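Local coordinates for protein serpin B3 (Homo sapiens, PDB 4ZK3) that probably inhibits papain-like cysteine proteases as a serpin suicide substrate, and is the source of the Pso p27 aggregates associated with psoriasis, at residues T112-L120 with S315-L323; K188-E198 with S209-S218. All coordinates share one frame; numbering follows the deposited sequence.

Interaction 1 of 2, residues T112-L120 with S315-L323; sequences TYLFLQEYL and SGMTGSRGL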
loop_
_atom_site.group_PDB
_atom_site.type_symbol
_atom_site.label_atom_id
_atom_site.label_comp_id
_atom_site.label_asym_id
_atom_site.label_seq_id
_atom_site.Cartn_x
_atom_site.Cartn_y
_atom_site.Cartn_z
ATOM N N THR A 112 -3.078 31.361 -3.300
ATOM C CA THR A 112 -2.417 32.536 -2.783
ATOM C C THR A 112 -1.295 32.257 -1.803
ATOM O O THR A 112 -0.706 33.188 -1.268
ATOM C CB THR A 112 -3.443 33.460 -2.108
ATOM O OG1 THR A 112 -4.076 32.792 -1.003
ATOM C CG2 THR A 112 -4.492 33.891 -3.121
ATOM N N TYR A 113 -0.926 31.004 -1.631
ATOM C CA TYR A 113 -0.077 30.642 -0.530
ATOM C C TYR A 113 1.303 30.345 -1.036
ATOM O O TYR A 113 1.441 29.681 -2.031
ATOM C CB TYR A 113 -0.666 29.444 0.150
ATOM C CG TYR A 113 -0.053 29.136 1.490
ATOM C CD1 TYR A 113 -0.402 29.858 2.609
ATOM C CD2 TYR A 113 0.834 28.084 1.645
ATOM C CE1 TYR A 113 0.160 29.585 3.847
ATOM C CE2 TYR A 113 1.365 27.792 2.868
ATOM C CZ TYR A 113 1.040 28.560 3.957
ATOM O OH TYR A 113 1.594 28.252 5.157
ATOM N N LEU A 114 2.338 30.826 -0.362
ATOM C CA LEU A 114 3.701 30.674 -0.892
ATOM C C LEU A 114 4.471 29.613 -0.113
ATOM O O LEU A 114 4.562 29.701 1.122
ATOM C CB LEU A 114 4.480 31.996 -0.855
ATOM C CG LEU A 114 3.906 33.124 -1.718
ATOM C CD1 LEU A 114 4.352 34.494 -1.227
ATOM C CD2 LEU A 114 4.285 32.913 -3.168
ATOM N N PHE A 115 5.048 28.643 -0.840
ATOM C CA PHE A 115 5.951 27.624 -0.246
ATOM C C PHE A 115 7.381 28.025 -0.487
ATOM O O PHE A 115 7.656 28.766 -1.400
ATOM C CB PHE A 115 5.694 26.205 -0.829
ATOM C CG PHE A 115 4.345 25.677 -0.495
ATOM C CD1 PHE A 115 4.094 25.139 0.751
ATOM C CD2 PHE A 115 3.301 25.810 -1.392
ATOM C CE1 PHE A 115 2.817 24.697 1.093
ATOM C CE2 PHE A 115 2.008 25.423 -1.053
ATOM C CZ PHE A 115 1.757 24.866 0.205
ATOM N N LEU A 116 8.299 27.508 0.317
ATOM C CA LEU A 116 9.719 27.769 0.111
ATOM C C LEU A 116 10.161 27.149 -1.167
ATOM O O LEU A 116 9.800 25.983 -1.432
ATOM C CB LEU A 116 10.493 27.155 1.271
ATOM C CG LEU A 116 11.460 27.988 2.090
ATOM C CD1 LEU A 116 10.870 29.346 2.437
ATOM C CD2 LEU A 116 11.831 27.184 3.328
ATOM N N GLN A 117 10.946 27.873 -1.968
ATOM C CA GLN A 117 11.418 27.333 -3.230
ATOM C C GLN A 117 12.237 26.094 -2.986
ATOM O O GLN A 117 12.106 25.077 -3.662
ATOM C CB GLN A 117 12.236 28.350 -3.992
ATOM C CG GLN A 117 12.514 27.928 -5.431
ATOM C CD GLN A 117 11.196 27.774 -6.214
ATOM O OE1 GLN A 117 10.312 28.588 -6.085
ATOM N NE2 GLN A 117 11.075 26.730 -6.967
ATOM N N GLU A 118 13.061 26.175 -1.959
ATOM C CA GLU A 118 13.777 25.017 -1.446
ATOM C C GLU A 118 12.871 23.762 -1.317
ATOM O O GLU A 118 13.245 22.708 -1.745
ATOM C CB GLU A 118 14.350 25.357 -0.060
ATOM C CG GLU A 118 15.607 24.608 0.313
ATOM C CD GLU A 118 15.959 24.786 1.805
ATOM O OE1 GLU A 118 15.345 25.631 2.522
ATOM O OE2 GLU A 118 16.845 24.043 2.271
ATOM N N TYR A 119 11.715 23.904 -0.692
ATOM C CA TYR A 119 10.821 22.764 -0.444
ATOM C C TYR A 119 10.261 22.226 -1.765
ATOM O O TYR A 119 10.333 21.009 -2.023
ATOM C CB TYR A 119 9.710 23.132 0.545
ATOM C CG TYR A 119 8.762 22.000 0.805
ATOM C CD1 TYR A 119 9.217 20.806 1.340
ATOM C CD2 TYR A 119 7.399 22.084 0.421
ATOM C CE1 TYR A 119 8.361 19.760 1.547
ATOM C CE2 TYR A 119 6.539 21.029 0.630
ATOM C CZ TYR A 119 7.022 19.867 1.170
ATOM O OH TYR A 119 6.194 18.793 1.348
ATOM N N LEU A 120 9.783 23.137 -2.614
ATOM C CA LEU A 120 9.337 22.787 -3.968
ATOM C C LEU A 120 10.387 22.107 -4.798
ATOM O O LEU A 120 10.081 21.088 -5.417
ATOM C CB LEU A 120 8.779 23.979 -4.733
ATOM C CG LEU A 120 7.647 24.744 -4.028
ATOM C CD1 LEU A 120 7.294 26.026 -4.835
ATOM C CD2 LEU A 120 6.462 23.847 -3.767
ATOM N N SER A 315 8.368 24.080 9.238
ATOM C CA SER A 315 8.903 25.358 8.794
ATOM C C SER A 315 9.776 25.175 7.574
ATOM O O SER A 315 10.131 26.163 6.879
ATOM C CB SER A 315 9.710 26.012 9.933
ATOM O OG SER A 315 10.841 25.249 10.283
ATOM N N GLY A 316 10.157 23.922 7.294
ATOM C CA GLY A 316 10.863 23.621 6.026
ATOM C C GLY A 316 9.978 23.736 4.762
ATOM O O GLY A 316 10.471 23.744 3.610
ATOM N N MET A 317 8.681 23.830 4.978
ATOM C CA MET A 317 7.727 23.997 3.856
ATOM C C MET A 317 7.582 25.461 3.478
ATOM O O MET A 317 7.410 25.773 2.294
ATOM C CB MET A 317 6.369 23.454 4.216
ATOM C CG MET A 317 6.324 21.938 4.267
ATOM S SD MET A 317 4.669 21.317 4.563
ATOM C CE MET A 317 4.871 19.556 4.583
ATOM N N THR A 318 7.613 26.335 4.495
ATOM C CA THR A 318 7.225 27.730 4.357
ATOM C C THR A 318 8.303 28.722 4.740
ATOM O O THR A 318 8.287 29.823 4.242
ATOM C CB THR A 318 5.951 28.011 5.189
ATOM O OG1 THR A 318 6.093 27.441 6.496
ATOM C CG2 THR A 318 4.705 27.346 4.530
ATOM N N GLY A 319 9.261 28.341 5.576
ATOM C CA GLY A 319 10.215 29.291 6.155
ATOM C C GLY A 319 9.872 29.710 7.586
ATOM O O GLY A 319 10.614 30.460 8.221
ATOM N N SER A 320 8.751 29.270 8.119
ATOM C CA SER A 320 8.465 29.562 9.529
ATOM C C SER A 320 7.460 28.558 10.016
ATOM O O SER A 320 6.754 27.942 9.207
ATOM C CB SER A 320 7.883 30.953 9.682
ATOM O OG SER A 320 6.568 30.961 9.180
ATOM N N ARG A 321 7.362 28.404 11.328
ATOM C CA ARG A 321 6.399 27.477 11.889
ATOM C C ARG A 321 5.007 27.958 11.693
ATOM O O ARG A 321 4.793 29.117 11.379
ATOM C CB ARG A 321 6.638 27.267 13.364
ATOM C CG ARG A 321 7.886 26.470 13.642
ATOM C CD ARG A 321 8.072 26.322 15.141
ATOM N NE ARG A 321 7.047 25.433 15.676
ATOM C CZ ARG A 321 6.441 25.578 16.844
ATOM N NH1 ARG A 321 6.723 26.614 17.635
ATOM N NH2 ARG A 321 5.525 24.694 17.216
ATOM N N GLY A 322 4.050 27.055 11.881
ATOM C CA GLY A 322 2.653 27.387 11.968
ATOM C C GLY A 322 1.766 26.383 11.251
ATOM O O GLY A 322 0.585 26.253 11.583
ATOM N N LEU A 323 2.322 25.702 10.242
ATOM C CA LEU A 323 1.580 24.618 9.511
ATOM C C LEU A 323 1.433 23.411 10.390
ATOM O O LEU A 323 2.408 23.028 11.055
ATOM C CB LEU A 323 2.307 24.194 8.226
ATOM C CG LEU A 323 1.854 24.920 6.953
ATOM C CD1 LEU A 323 2.794 24.616 5.800
ATOM C CD2 LEU A 323 0.429 24.543 6.591
HETATM O O HOH W 1 7.372 30.847 1.762
#
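Met-317 lays its CG over the middle of the Tyr-119 ring, 3.8 Å from the ring centroid, in a CH-pi contact. The two side chains run alongside each other in the same direction. Because the Met-317 chain is extended beyond CG, its SD also reaches the ring obliquely in a Met-aromatic contact, and CE ends 3.6 Å from Tyr-119 OH. That hydroxyl is hydrogen-bonded to Met-40 O, which satisfies the polar end of a buried ring. Leu-174 and Leu-176 of strand 174-185 extend the apolar surroundings.

The backbones are joined by a nearly straight bond from Leu-116 N to Met-317 O, 2.8 Å long with an N-H...O angle of 173°. The same oxygen lies near the plane of the Phe-115 ring, at its edge. Leu-116, at the N-cap position of helix 117-127, leans its CD1 on Thr-318 O (3.2 Å) and its CD2 on Gly-319 N (3.6 Å). Gly-319 leaves the short, weakly bonded helix 315-318 with a positive phi of 100°. Farther along, Thr-318 CG2, set beside the backbone N, comes 3.3 Å from Tyr-113 OH, while a water donates to both Leu-114 O and Thr-318 O. The contact joins the start of the helix following strand 99-110, helix E of the serpin fold, to the connection leading into strand 325-336 of its main sheet.

Interaction 2 of 2, residues K188-E198 with S209-S218; sequences KKFNKEDTKEE and SIQMMRQYTS
A chi1 of -71° sets Phe-190 CG beside its own backbone N and carries the ring onto strand 209-218, where Met-213, bent at chi3 (-61°), folds its thioether back over one ring face. In this hairpin of the serpin fold, the s4C-s3C pair of sheet C, Met-213 CE stands 3.7 Å from the Phe-190 centroid, making a CH-pi contact with SD close by in a Met-aromatic one. The Gln-215 side chain crosses the opposite face at about a right angle, leaving the phenyl held between the two; Trp-186 adds an edge-to-face neighbour.

Antiparallel pairing begins where the loop ends. Lys-196 and Met-212 form a hydrogen-bonded pair, with Met-212 N to Lys-196 O at 2.8 Å; Glu-197 faces Gln-211 in a non-hydrogen-bonded pair, and Glu-198 N donates to Ile-210 O. On the Glu-197 side of the sheet, Ser-209 OG gives its proton to Glu-197 OE2 (2.6 Å) on the anti side, 29° out of the carboxylate plane. At the far end, the extended Lys-188 chain brings NZ to Thr-217 OG1 (3.1 Å).

Between Phe-190 and the paired strand, an Asx turn at Asn-191 shapes the loop, with Asn-191 OD1 accepting from Glu-193 N. One water links Asn-191 O, Thr-195 OG1 and Arg-214 N; Thr-195 OG1 also bonds Glu-338, in the turn before strand 340-351. Asp-194 O sits over the Arg-214 guanidinium, 3.0 Å from CZ, without hydrogen-bonding geometry, while Lys-196 CD packs obliquely against Arg-214 NH2 (3.2 Å). In the guanidinium plane, a water accepts from Arg-214 NH2 at 2.8 Å and donates to Asp-194 OD1.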
loop_
_atom_site.group_PDB
_atom_site.type_symbol
_atom_site.label_atom_id
_atom_site.label_comp_id
_atom_site.label_asym_id
_atom_site.label_seq_id
_atom_site.Cartn_x
_atom_site.Cartn_y
_atom_site.Cartn_z
ATOM N N LYS A 188 1.024 -17.418 -15.957
ATOM C CA LYS A 188 0.138 -18.524 -16.305
ATOM C C LYS A 188 -1.299 -18.209 -15.938
ATOM O O LYS A 188 -1.723 -18.296 -14.749
ATOM C CB LYS A 188 0.568 -19.760 -15.576
ATOM C CG LYS A 188 1.922 -20.275 -16.059
ATOM C CD LYS A 188 2.553 -21.323 -15.139
ATOM C CE LYS A 188 4.078 -21.440 -15.314
ATOM N NZ LYS A 188 4.742 -22.189 -14.188
ATOM N N LYS A 189 -2.063 -17.806 -16.935
ATOM C CA LYS A 189 -3.448 -17.442 -16.726
ATOM C C LYS A 189 -4.306 -18.611 -16.257
ATOM O O LYS A 189 -3.939 -19.743 -16.391
ATOM C CB LYS A 189 -4.011 -16.832 -17.968
ATOM C CG LYS A 189 -3.383 -15.499 -18.266
ATOM C CD LYS A 189 -4.085 -14.775 -19.391
ATOM C CE LYS A 189 -3.394 -13.450 -19.656
ATOM N NZ LYS A 189 -4.353 -12.571 -20.364
ATOM N N PHE A 190 -5.400 -18.308 -15.573
ATOM C CA PHE A 190 -6.350 -19.321 -15.217
ATOM C C PHE A 190 -7.282 -19.504 -16.409
ATOM O O PHE A 190 -7.515 -18.550 -17.104
ATOM C CB PHE A 190 -7.148 -18.867 -14.021
ATOM C CG PHE A 190 -6.359 -18.854 -12.739
ATOM C CD1 PHE A 190 -5.598 -17.722 -12.377
ATOM C CD2 PHE A 190 -6.366 -19.965 -11.891
ATOM C CE1 PHE A 190 -4.877 -17.708 -11.197
ATOM C CE2 PHE A 190 -5.631 -19.951 -10.696
ATOM C CZ PHE A 190 -4.902 -18.819 -10.340
ATOM N N ASN A 191 -7.836 -20.708 -16.633
ATOM C CA ASN A 191 -8.932 -20.874 -17.617
ATOM C C ASN A 191 -10.308 -20.611 -17.031
ATOM O O ASN A 191 -10.699 -21.247 -16.039
ATOM C CB ASN A 191 -8.904 -22.261 -18.212
ATOM C CG ASN A 191 -9.813 -22.378 -19.455
ATOM O OD1 ASN A 191 -10.924 -21.816 -19.496
ATOM N ND2 ASN A 191 -9.329 -23.093 -20.476
ATOM N N LYS A 192 -11.069 -19.673 -17.596
ATOM C CA LYS A 192 -12.403 -19.400 -17.043
ATOM C C LYS A 192 -13.301 -20.650 -17.068
ATOM O O LYS A 192 -14.198 -20.812 -16.214
ATOM C CB LYS A 192 -13.071 -18.250 -17.762
ATOM C CG LYS A 192 -12.598 -16.863 -17.349
ATOM C CD LYS A 192 -12.449 -15.946 -18.568
ATOM C CE LYS A 192 -13.743 -15.301 -19.005
ATOM N NZ LYS A 192 -14.038 -14.119 -18.141
ATOM N N GLU A 193 -13.015 -21.568 -17.989
ATOM C CA GLU A 193 -13.770 -22.818 -18.027
ATOM C C GLU A 193 -13.576 -23.649 -16.772
ATOM O O GLU A 193 -14.473 -24.406 -16.415
ATOM C CB GLU A 193 -13.463 -23.627 -19.288
ATOM C CG GLU A 193 -14.437 -23.301 -20.455
ATOM C CD GLU A 193 -13.754 -23.182 -21.814
ATOM O OE1 GLU A 193 -12.562 -23.591 -21.936
ATOM O OE2 GLU A 193 -14.406 -22.670 -22.765
ATOM N N ASP A 194 -12.441 -23.478 -16.094
ATOM C CA ASP A 194 -12.148 -24.218 -14.862
ATOM C C ASP A 194 -12.611 -23.563 -13.598
ATOM O O ASP A 194 -12.552 -24.177 -12.498
ATOM C CB ASP A 194 -10.650 -24.498 -14.749
ATOM C CG ASP A 194 -10.134 -25.403 -15.847
ATOM O OD1 ASP A 194 -10.886 -26.327 -16.205
ATOM O OD2 ASP A 194 -8.991 -25.199 -16.328
ATOM N N THR A 195 -13.112 -22.341 -13.704
ATOM C CA THR A 195 -13.600 -21.679 -12.531
ATOM C C THR A 195 -14.972 -22.299 -12.104
ATOM O O THR A 195 -15.797 -22.512 -12.948
ATOM C CB THR A 195 -13.691 -20.155 -12.814
ATOM O OG1 THR A 195 -12.361 -19.644 -13.075
ATOM C CG2 THR A 195 -14.320 -19.421 -11.669
ATOM N N LYS A 196 -15.206 -22.536 -10.794
ATOM C CA LYS A 196 -16.409 -23.207 -10.288
ATOM C C LYS A 196 -16.884 -22.530 -9.024
ATOM O O LYS A 196 -16.055 -22.029 -8.280
ATOM C CB LYS A 196 -16.058 -24.626 -9.871
ATOM C CG LYS A 196 -16.203 -25.718 -10.925
ATOM C CD LYS A 196 -15.582 -27.046 -10.441
ATOM C CE LYS A 196 -15.980 -27.491 -9.035
ATOM N NZ LYS A 196 -17.366 -28.047 -8.992
ATOM N N GLU A 197 -18.195 -22.537 -8.736
ATOM C CA GLU A 197 -18.684 -22.046 -7.439
ATOM C C GLU A 197 -18.251 -23.008 -6.347
ATOM O O GLU A 197 -18.417 -24.195 -6.504
ATOM C CB GLU A 197 -20.197 -21.945 -7.423
ATOM C CG GLU A 197 -20.714 -21.158 -6.246
ATOM C CD GLU A 197 -22.212 -21.327 -6.037
ATOM O OE1 GLU A 197 -22.782 -22.399 -6.361
ATOM O OE2 GLU A 197 -22.839 -20.374 -5.531
ATOM N N GLU A 198 -17.685 -22.512 -5.248
ATOM C CA GLU A 198 -17.348 -23.374 -4.117
ATOM C C GLU A 198 -17.609 -22.603 -2.893
ATOM O O GLU A 198 -17.952 -21.410 -2.932
ATOM C CB GLU A 198 -15.870 -23.788 -4.066
ATOM C CG GLU A 198 -15.360 -24.376 -5.349
ATOM C CD GLU A 198 -13.954 -24.912 -5.204
ATOM O OE1 GLU A 198 -13.298 -24.675 -4.149
ATOM O OE2 GLU A 198 -13.512 -25.595 -6.141
ATOM N N SER A 209 -20.497 -18.511 -0.560
ATOM C CA SER A 209 -20.189 -18.918 -1.904
ATOM C C SER A 209 -19.176 -17.964 -2.584
ATOM O O SER A 209 -19.065 -16.789 -2.218
ATOM C CB SER A 209 -21.443 -18.948 -2.728
ATOM O OG SER A 209 -21.077 -19.259 -4.054
ATOM N N ILE A 210 -18.423 -18.499 -3.538
ATOM C CA ILE A 210 -17.319 -17.789 -4.134
ATOM C C ILE A 210 -17.004 -18.454 -5.473
ATOM O O ILE A 210 -17.213 -19.654 -5.669
ATOM C CB ILE A 210 -16.049 -17.810 -3.201
ATOM C CG1 ILE A 210 -15.272 -16.507 -3.364
ATOM C CG2 ILE A 210 -15.205 -19.083 -3.473
ATOM C CD1 ILE A 210 -14.176 -16.270 -2.348
ATOM N N GLN A 211 -16.468 -17.690 -6.410
ATOM C CA GLN A 211 -16.031 -18.270 -7.667
ATOM C C GLN A 211 -14.559 -18.662 -7.512
ATOM O O GLN A 211 -13.673 -17.802 -7.294
ATOM C CB GLN A 211 -16.254 -17.290 -8.809
ATOM C CG GLN A 211 -17.722 -16.943 -9.062
ATOM C CD GLN A 211 -18.498 -18.155 -9.579
ATOM O OE1 GLN A 211 -19.358 -18.694 -8.874
ATOM N NE2 GLN A 211 -18.134 -18.631 -10.749
ATOM N N MET A 212 -14.281 -19.954 -7.592
ATOM C CA MET A 212 -12.919 -20.461 -7.373
ATOM C C MET A 212 -12.193 -20.769 -8.648
ATOM O O MET A 212 -12.605 -21.630 -9.399
ATOM C CB MET A 212 -12.919 -21.728 -6.479
ATOM C CG MET A 212 -11.493 -22.168 -6.062
ATOM S SD MET A 212 -10.781 -20.965 -4.893
ATOM C CE MET A 212 -11.695 -21.305 -3.414
ATOM N N MET A 213 -11.060 -20.097 -8.882
ATOM C CA MET A 213 -10.282 -20.366 -10.078
ATOM C C MET A 213 -9.319 -21.500 -9.755
ATOM O O MET A 213 -8.902 -21.670 -8.605
ATOM C CB MET A 213 -9.495 -19.138 -10.555
ATOM C CG MET A 213 -10.260 -17.824 -10.543
ATOM S SD MET A 213 -9.225 -16.449 -11.101
ATOM C CE MET A 213 -7.880 -16.416 -9.901
ATOM N N ARG A 214 -8.947 -22.259 -10.752
ATOM C CA ARG A 214 -8.210 -23.506 -10.523
ATOM C C ARG A 214 -7.250 -23.715 -11.667
ATOM O O ARG A 214 -7.597 -23.450 -12.804
ATOM C CB ARG A 214 -9.152 -24.689 -10.428
ATOM C CG ARG A 214 -10.227 -24.500 -9.346
ATOM C CD ARG A 214 -11.132 -25.702 -9.018
ATOM N NE ARG A 214 -12.105 -25.981 -10.049
ATOM C CZ ARG A 214 -11.874 -26.743 -11.114
ATOM N NH1 ARG A 214 -10.672 -27.269 -11.314
ATOM N NH2 ARG A 214 -12.838 -26.971 -12.005
ATOM N N GLN A 215 -6.021 -24.114 -11.334
ATOM C CA GLN A 215 -5.032 -24.496 -12.305
ATOM C C GLN A 215 -3.975 -25.360 -11.612
ATOM O O GLN A 215 -3.825 -25.294 -10.399
ATOM C CB GLN A 215 -4.376 -23.276 -12.979
ATOM C CG GLN A 215 -3.389 -22.495 -12.105
ATOM C CD GLN A 215 -2.676 -21.388 -12.869
ATOM O OE1 GLN A 215 -2.950 -20.202 -12.677
ATOM N NE2 GLN A 215 -1.790 -21.766 -13.768
ATOM N N TYR A 216 -3.302 -26.175 -12.424
ATOM C CA TYR A 216 -2.286 -27.151 -12.012
ATOM C C TYR A 216 -1.076 -26.722 -12.789
ATOM O O TYR A 216 -1.120 -26.676 -14.010
ATOM C CB TYR A 216 -2.665 -28.598 -12.413
ATOM C CG TYR A 216 -1.756 -29.698 -11.836
ATOM C CD1 TYR A 216 -1.996 -30.219 -10.566
ATOM C CD2 TYR A 216 -0.671 -30.228 -12.572
ATOM C CE1 TYR A 216 -1.185 -31.209 -10.028
ATOM C CE2 TYR A 216 0.150 -31.224 -12.039
ATOM C CZ TYR A 216 -0.111 -31.707 -10.764
ATOM O OH TYR A 216 0.675 -32.684 -10.178
ATOM N N THR A 217 -0.020 -26.355 -12.084
ATOM C CA THR A 217 1.208 -25.838 -12.719
ATOM C C THR A 217 2.326 -25.766 -11.675
ATOM O O THR A 217 2.081 -25.980 -10.488
ATOM C CB THR A 217 0.952 -24.471 -13.406
ATOM O OG1 THR A 217 2.181 -23.764 -13.592
ATOM C CG2 THR A 217 0.040 -23.645 -12.576
ATOM N N SER A 218 3.555 -25.561 -12.111
ATOM C CA SER A 218 4.635 -25.467 -11.138
ATOM C C SER A 218 4.956 -24.013 -10.750
ATOM O O SER A 218 4.973 -23.116 -11.579
ATOM C CB SER A 218 5.876 -26.209 -11.614
ATOM O OG SER A 218 6.663 -25.367 -12.381
HETATM O O HOH W 2 7.226 -22.861 -13.177
HETATM O O HOH W 3 -10.263 -21.008 -13.184
HETATM O O HOH W 4 -7.227 -23.105 -15.249
HETATM O O HOH W 5 -13.057 -28.039 -14.572
#

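In the fold
From the N terminus, the chain passes strand 99-110 and enters 112-120, the first half of interaction 1. It continues along helix 117-127, then through helix 140-153 and strand 174-185 to 188-198. Interaction 2 closes at once, tying together the two strands of a hairpin. Only after strands 229-235, 241-248 and 276-294 and helix 296-302 does 315-323 close the much longer loop of interaction 1, tying the start of helix 117-127 to the approach to strand 325-336 and enclosing interaction 2 without crossing it. The contacts lie on opposite sides of the chain's centre, their own centres about 54 Å apart. Strand 340-351 pairs between 174-185 and 325-336, consistent with a relaxed, loop-inserted serpin.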